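Local coordinates for protein fatty acid synthase 1, isoform A (Drosophila melanogaster, PDB 6FN6) that probably builds long-chain saturated fatty acids from acetyl-CoA and malonyl-CoA with NADPH, this chain being its modifying region of dehydratase, enoylreductase and ketoreductase, at residues D364-Q372 / D387-S397; E709-V720 / G780-L788. All blocks are in the same frame, centred on the assembly; numbering follows the deposited sequence.

How the interactions relate
Along the chain from the N terminus, the two hotdog folds of the dehydratase come first, and interaction 1 follows. It closes a short loop: residues 364-372 lead into strand 374-380, and the chain returns as helix 389-395 to pack against them. Interaction 2 opens much later and closes a longer excursion of 59 residues, bringing strand 710-713 beside strand 781-786 in the six-stranded parallel sheet of the enoylreductase. The two contacts are in series, neither nested nor crossed. Their centres lie 84 Å apart on opposite sides of the chain's centre, so each ties together its own domain, and neither touches the other.

Interaction 1 of 2, residues D364-Q372 / D387-S397; sequences DVLKEPVEQ and DTKTLENSIAS
The amide of Asn393 reaches from helix 389-395 into the turn formed by residues 365-368, and its ND2 donates to Val365 O at 2.7 Å. With chi1 -68° its CG lies beside the backbone N and anti to the carbonyl carbon, a setting that sends the amide toward the turn; the acceptor sits 24° out of the amide plane. Asparagine suits this place because it is short enough to fit under the turn and still supplies an N-H to a main-chain carbonyl. One helical turn earlier, the methyl of Thr390 crosses the isopropyl group of Val365 at a slant, CG2 to CG2 being 3.9 Å. The branched residues give this buried spot two small apolar surfaces. Near the start of the helix, CD2 of Leu366 lies 3.9 Å from OD2 of Asp387, the two side chains meeting at about a right angle. At the far end Ser397 turns its OG to Val370, accepting a weak bond from Val370 N at 3.3 Å while the CG2 methyl of Val370 lies against the same oxygen. Small and polar, serine permits both approaches. Within the loop, Glu368 OE2 accepts from Asp364 N through its anti lone pair, drawing the loop back on itself. Glu371 turns away and pairs with Arg359 and Lys305. Behind the contact, Val370 and Ser394 rest on strand 303-309, Leu391 packs on helix 410-423, and Ser397 bonds through its backbone to Cys374 of strand 374-380; the strand order of this sheet is consistent with the pseudo-methyltransferase fold of animal fatty acid synthases.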
# COMPACT_ATOMS: atom_id res chain seq x y z
N ASP A 364 38.80 -24.25 68.47
CA ASP A 364 39.41 -23.23 69.30
C ASP A 364 40.92 -23.27 69.08
O ASP A 364 41.59 -24.23 69.46
CB ASP A 364 39.07 -23.46 70.78
CG ASP A 364 39.51 -22.31 71.67
OD1 ASP A 364 39.94 -21.27 71.13
OD2 ASP A 364 39.42 -22.45 72.90
N VAL A 365 41.45 -22.22 68.47
CA VAL A 365 42.85 -22.19 68.05
C VAL A 365 43.80 -22.39 69.22
O VAL A 365 44.96 -22.76 69.03
CB VAL A 365 43.16 -20.87 67.30
CG1 VAL A 365 43.02 -19.67 68.23
CG2 VAL A 365 44.56 -20.91 66.69
N LEU A 366 43.32 -22.15 70.44
CA LEU A 366 44.15 -22.36 71.62
C LEU A 366 44.14 -23.84 72.00
O LEU A 366 43.09 -24.47 72.04
CB LEU A 366 43.67 -21.50 72.79
CG LEU A 366 43.86 -19.98 72.66
CD1 LEU A 366 42.76 -19.35 71.82
CD2 LEU A 366 43.94 -19.31 74.02
N LYS A 367 45.33 -24.38 72.26
CA LYS A 367 45.52 -25.79 72.66
C LYS A 367 45.34 -26.86 71.58
O LYS A 367 45.67 -28.02 71.83
CB LYS A 367 44.62 -26.15 73.86
CG LYS A 367 45.38 -26.16 75.18
CD LYS A 367 45.20 -27.51 75.89
CE LYS A 367 46.24 -27.72 76.98
NZ LYS A 367 46.09 -29.04 77.63
N GLU A 368 44.82 -26.52 70.40
CA GLU A 368 44.65 -27.56 69.38
C GLU A 368 44.84 -27.01 67.96
O GLU A 368 44.65 -25.82 67.72
CB GLU A 368 43.26 -28.20 69.50
CG GLU A 368 42.11 -27.33 69.00
CD GLU A 368 40.75 -27.97 69.23
OE1 GLU A 368 40.70 -29.13 69.68
OE2 GLU A 368 39.73 -27.30 68.96
N PRO A 369 45.23 -27.90 67.02
CA PRO A 369 45.40 -27.55 65.61
C PRO A 369 44.08 -27.33 64.87
O PRO A 369 43.15 -28.11 65.03
CB PRO A 369 46.13 -28.76 65.04
CG PRO A 369 45.72 -29.89 65.90
CD PRO A 369 45.55 -29.32 67.27
N VAL A 370 44.02 -26.27 64.07
CA VAL A 370 42.80 -25.92 63.36
C VAL A 370 42.56 -26.91 62.22
O VAL A 370 41.42 -27.30 61.95
CB VAL A 370 42.85 -24.47 62.84
CG1 VAL A 370 42.97 -23.50 64.00
CG2 VAL A 370 44.01 -24.28 61.86
N GLU A 371 43.63 -27.31 61.54
CA GLU A 371 43.54 -28.26 60.44
C GLU A 371 44.92 -28.84 60.12
O GLU A 371 45.94 -28.28 60.52
CB GLU A 371 42.94 -27.60 59.20
CG GLU A 371 42.56 -28.60 58.11
CD GLU A 371 41.28 -28.23 57.39
OE1 GLU A 371 40.87 -27.05 57.46
OE2 GLU A 371 40.69 -29.12 56.74
N GLN A 372 44.95 -29.95 59.39
CA GLN A 372 46.21 -30.63 59.08
C GLN A 372 46.68 -30.37 57.65
O GLN A 372 45.88 -30.30 56.71
CB GLN A 372 46.07 -32.14 59.33
CG GLN A 372 44.90 -32.81 58.62
CD GLN A 372 44.86 -34.30 58.87
OE1 GLN A 372 45.22 -34.77 59.95
NE2 GLN A 372 44.41 -35.06 57.87
N ASP A 387 49.94 -15.00 74.72
CA ASP A 387 50.32 -16.41 74.71
C ASP A 387 50.71 -16.85 73.31
O ASP A 387 50.17 -16.35 72.32
CB ASP A 387 49.18 -17.28 75.25
CG ASP A 387 47.88 -17.09 74.49
OD1 ASP A 387 47.90 -17.08 73.24
OD2 ASP A 387 46.82 -16.96 75.14
N THR A 388 51.64 -17.79 73.23
CA THR A 388 52.16 -18.25 71.95
C THR A 388 51.33 -19.42 71.41
O THR A 388 51.60 -19.93 70.32
CB THR A 388 53.63 -18.71 72.07
OG1 THR A 388 53.70 -19.91 72.84
CG2 THR A 388 54.48 -17.64 72.73
N LYS A 389 50.33 -19.83 72.17
CA LYS A 389 49.54 -21.01 71.83
C LYS A 389 48.86 -20.85 70.47
O LYS A 389 48.74 -21.82 69.72
CB LYS A 389 48.51 -21.28 72.93
CG LYS A 389 49.12 -21.96 74.15
CD LYS A 389 48.20 -21.92 75.36
CE LYS A 389 48.83 -22.63 76.55
NZ LYS A 389 48.02 -22.52 77.78
N THR A 390 48.41 -19.64 70.17
CA THR A 390 47.79 -19.36 68.87
C THR A 390 48.80 -19.66 67.76
O THR A 390 48.47 -20.32 66.77
CB THR A 390 47.32 -17.90 68.77
OG1 THR A 390 46.42 -17.61 69.85
CG2 THR A 390 46.60 -17.65 67.45
N LEU A 391 50.01 -19.15 67.92
CA LEU A 391 51.08 -19.39 66.96
C LEU A 391 51.43 -20.87 66.85
O LEU A 391 51.54 -21.41 65.75
CB LEU A 391 52.33 -18.59 67.35
CG LEU A 391 53.59 -18.83 66.51
CD1 LEU A 391 53.36 -18.44 65.06
CD2 LEU A 391 54.77 -18.05 67.09
N GLU A 392 51.60 -21.51 68.00
CA GLU A 392 52.00 -22.91 68.05
C GLU A 392 51.10 -23.81 67.21
O GLU A 392 51.58 -24.59 66.39
CB GLU A 392 52.01 -23.41 69.50
CG GLU A 392 53.36 -23.30 70.18
CD GLU A 392 53.31 -23.67 71.65
OE1 GLU A 392 52.35 -24.35 72.06
OE2 GLU A 392 54.24 -23.28 72.39
N ASN A 393 49.79 -23.68 67.40
CA ASN A 393 48.84 -24.55 66.72
C ASN A 393 48.70 -24.16 65.25
O ASN A 393 48.27 -24.97 64.43
CB ASN A 393 47.48 -24.49 67.41
CG ASN A 393 47.51 -25.13 68.79
OD1 ASN A 393 48.04 -26.22 68.97
ND2 ASN A 393 46.94 -24.44 69.77
N SER A 394 49.09 -22.93 64.92
CA SER A 394 49.13 -22.50 63.53
C SER A 394 50.28 -23.20 62.83
O SER A 394 50.17 -23.58 61.66
CB SER A 394 49.28 -20.98 63.44
OG SER A 394 48.22 -20.32 64.09
N ILE A 395 51.38 -23.38 63.55
CA ILE A 395 52.56 -24.04 63.00
C ILE A 395 52.29 -25.53 62.81
O ILE A 395 52.75 -26.14 61.85
CB ILE A 395 53.78 -23.82 63.92
CG1 ILE A 395 54.15 -22.33 63.97
CG2 ILE A 395 54.98 -24.65 63.45
CD1 ILE A 395 55.09 -21.97 65.09
N ALA A 396 51.54 -26.11 63.75
CA ALA A 396 51.19 -27.52 63.68
C ALA A 396 50.17 -27.79 62.57
O ALA A 396 49.95 -28.94 62.19
CB ALA A 396 50.64 -27.99 65.01
N SER A 397 49.55 -26.74 62.05
CA SER A 397 48.48 -26.88 61.08
C SER A 397 48.99 -26.90 59.64
O SER A 397 48.30 -27.41 58.74
CB SER A 397 47.46 -25.76 61.24
OG SER A 397 46.96 -25.72 62.57

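Interaction 2 of 2, residues E709-V720 / G780-L788; sequences EKILIHAGSGGV and GVDLVLNSL
Strands 710-713 and 783-786 run parallel, their axes 4.7 Å apart and 11° from alignment, with Ile711, Leu712 and Ile713 paired to Leu783, Val784 and Leu785. At the corner before the second strand, Lys710 O accepts from both Asp782 N and Leu783 N, while Asp782 OD2 takes Lys710 N at 3.0 Å through its anti lone pair. The carboxylates of Glu709 and Asp782 stack with planes 13° apart; Glu709 OE1 also accepts from Lys706 N and forms a salt bridge to Arg805, which probably eases the like charge. Branched and leucine side chains fill both faces: Leu712 and Val784 lie side by side on one, whereas on the other Ile711 meets Leu783 and Ile713 meets Leu785. Beyond the strands, the His714 ring is sandwiched between Leu788 CD2, 3.8 Å from the ring centroid in a CH-pi contact, and Leu712 CG, offset toward the rim of the opposite face. Asn786 OD1 approaches the ring edge, 3.1 Å from His714 CD2, and also forms an Asx turn with Leu788 N, while its ND2 donates to Glu808. Thr738 and Ser796 bond the two ring nitrogens, and a phenylalanine here would probably leave both hydroxyls without these mates. Strands 710-713 and 781-786 are neighbours at the middle of a six-stranded parallel sheet, and the glycine-rich turn leading into helix 719-731 is characteristic of the Rossmann fold, consistent with the NADPH-binding domain of enoylreductase.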
# COMPACT_ATOMS: atom_id res chain seq x y z
N GLU A 709 -4.44 26.51 2.93
CA GLU A 709 -4.59 25.06 2.90
C GLU A 709 -4.73 24.50 4.31
O GLU A 709 -4.43 25.19 5.29
CB GLU A 709 -3.41 24.41 2.19
CG GLU A 709 -3.35 24.67 0.70
CD GLU A 709 -2.30 23.83 -0.01
OE1 GLU A 709 -1.19 23.67 0.55
OE2 GLU A 709 -2.57 23.34 -1.12
N LYS A 710 -5.18 23.26 4.40
CA LYS A 710 -5.30 22.56 5.68
C LYS A 710 -4.20 21.52 5.81
O LYS A 710 -3.98 20.72 4.90
CB LYS A 710 -6.67 21.89 5.80
CG LYS A 710 -7.87 22.81 5.59
CD LYS A 710 -9.16 22.01 5.52
CE LYS A 710 -10.37 22.90 5.35
NZ LYS A 710 -11.61 22.11 5.12
N ILE A 711 -3.49 21.53 6.94
CA ILE A 711 -2.44 20.54 7.17
C ILE A 711 -2.62 19.83 8.50
O ILE A 711 -2.92 20.46 9.52
CB ILE A 711 -1.05 21.20 7.09
CG1 ILE A 711 0.04 20.13 7.16
CG2 ILE A 711 -0.86 22.20 8.23
CD1 ILE A 711 1.41 20.60 6.70
N LEU A 712 -2.39 18.52 8.49
CA LEU A 712 -2.44 17.71 9.70
C LEU A 712 -1.03 17.42 10.18
O LEU A 712 -0.31 16.65 9.56
CB LEU A 712 -3.20 16.40 9.45
CG LEU A 712 -3.21 15.40 10.60
CD1 LEU A 712 -3.88 15.99 11.83
CD2 LEU A 712 -3.90 14.11 10.19
N ILE A 713 -0.65 18.07 11.28
CA ILE A 713 0.67 17.87 11.88
C ILE A 713 0.56 16.93 13.08
O ILE A 713 0.09 17.34 14.14
CB ILE A 713 1.32 19.20 12.32
CG1 ILE A 713 1.16 20.28 11.25
CG2 ILE A 713 2.78 18.98 12.67
CD1 ILE A 713 1.93 20.03 9.99
N HIS A 714 0.98 15.69 12.90
CA HIS A 714 0.98 14.74 14.01
C HIS A 714 2.11 15.07 14.98
O HIS A 714 3.08 15.74 14.62
CB HIS A 714 1.13 13.31 13.49
CG HIS A 714 -0.15 12.69 13.02
ND1 HIS A 714 -1.35 12.89 13.68
CD2 HIS A 714 -0.43 11.88 11.98
CE1 HIS A 714 -2.31 12.23 13.05
NE2 HIS A 714 -1.77 11.61 12.01
N ALA A 715 1.97 14.60 16.22
CA ALA A 715 2.97 14.85 17.26
C ALA A 715 3.24 16.34 17.40
O ALA A 715 4.38 16.78 17.31
CB ALA A 715 4.26 14.10 16.94
N GLY A 716 2.18 17.10 17.64
CA GLY A 716 2.27 18.54 17.69
C GLY A 716 3.32 19.08 18.65
O GLY A 716 4.14 19.91 18.27
N SER A 717 3.30 18.59 19.88
CA SER A 717 4.21 19.09 20.91
C SER A 717 5.54 18.36 20.92
O SER A 717 6.18 18.21 21.96
CB SER A 717 3.55 18.97 22.29
OG SER A 717 3.66 17.66 22.80
N GLY A 718 5.98 17.94 19.74
CA GLY A 718 7.28 17.32 19.57
C GLY A 718 8.23 18.28 18.88
O GLY A 718 7.83 19.37 18.48
N GLY A 719 9.49 17.88 18.76
CA GLY A 719 10.48 18.72 18.11
C GLY A 719 10.06 19.15 16.72
O GLY A 719 10.01 20.34 16.41
N VAL A 720 9.76 18.16 15.88
CA VAL A 720 9.38 18.42 14.50
C VAL A 720 7.99 19.05 14.44
O VAL A 720 7.74 19.93 13.62
CB VAL A 720 9.42 17.12 13.67
CG1 VAL A 720 9.12 17.40 12.21
CG2 VAL A 720 10.77 16.44 13.80
N GLY A 780 -11.36 16.61 4.17
CA GLY A 780 -10.01 16.21 4.51
C GLY A 780 -9.04 17.38 4.52
O GLY A 780 -9.46 18.54 4.55
N VAL A 781 -7.74 17.08 4.50
CA VAL A 781 -6.71 18.11 4.49
C VAL A 781 -5.85 17.99 3.24
O VAL A 781 -5.88 16.97 2.55
CB VAL A 781 -5.85 18.04 5.76
CG1 VAL A 781 -6.69 18.37 6.99
CG2 VAL A 781 -5.20 16.66 5.91
N ASP A 782 -5.08 19.04 2.95
CA ASP A 782 -4.24 19.09 1.76
C ASP A 782 -2.87 18.46 1.97
O ASP A 782 -2.24 17.99 1.03
CB ASP A 782 -4.07 20.53 1.28
CG ASP A 782 -5.39 21.20 0.97
OD1 ASP A 782 -6.02 20.81 -0.04
OD2 ASP A 782 -5.79 22.11 1.72
N LEU A 783 -2.39 18.48 3.21
CA LEU A 783 -1.11 17.86 3.53
C LEU A 783 -1.18 17.14 4.87
O LEU A 783 -1.91 17.54 5.77
CB LEU A 783 0.01 18.90 3.59
CG LEU A 783 0.15 19.89 2.43
CD1 LEU A 783 -0.32 21.27 2.87
CD2 LEU A 783 1.59 19.94 1.93
N VAL A 784 -0.40 16.08 4.98
CA VAL A 784 -0.24 15.37 6.24
C VAL A 784 1.25 15.19 6.50
O VAL A 784 1.97 14.61 5.68
CB VAL A 784 -0.96 14.00 6.22
CG1 VAL A 784 -0.78 13.27 7.55
CG2 VAL A 784 -2.43 14.19 5.90
N LEU A 785 1.71 15.71 7.64
CA LEU A 785 3.07 15.46 8.09
C LEU A 785 3.02 14.38 9.15
O LEU A 785 2.65 14.64 10.30
CB LEU A 785 3.71 16.74 8.64
CG LEU A 785 5.18 16.63 9.06
CD1 LEU A 785 6.07 16.34 7.86
CD2 LEU A 785 5.62 17.90 9.77
N ASN A 786 3.40 13.16 8.77
CA ASN A 786 3.19 11.99 9.62
C ASN A 786 4.48 11.41 10.20
O ASN A 786 5.47 11.22 9.49
CB ASN A 786 2.46 10.91 8.83
CG ASN A 786 2.10 9.71 9.68
OD1 ASN A 786 1.59 9.86 10.79
ND2 ASN A 786 2.34 8.52 9.16
N SER A 787 4.46 11.14 11.50
CA SER A 787 5.53 10.41 12.17
C SER A 787 4.94 9.21 12.93
O SER A 787 5.65 8.52 13.67
CB SER A 787 6.30 11.31 13.13
OG SER A 787 5.44 11.91 14.08
N LEU A 788 3.64 8.99 12.76
CA LEU A 788 2.96 7.84 13.35
C LEU A 788 3.05 6.65 12.40
O LEU A 788 3.46 6.80 11.25
CB LEU A 788 1.49 8.18 13.66
CG LEU A 788 1.20 8.85 15.01
CD1 LEU A 788 2.17 9.97 15.32
CD2 LEU A 788 -0.23 9.37 15.02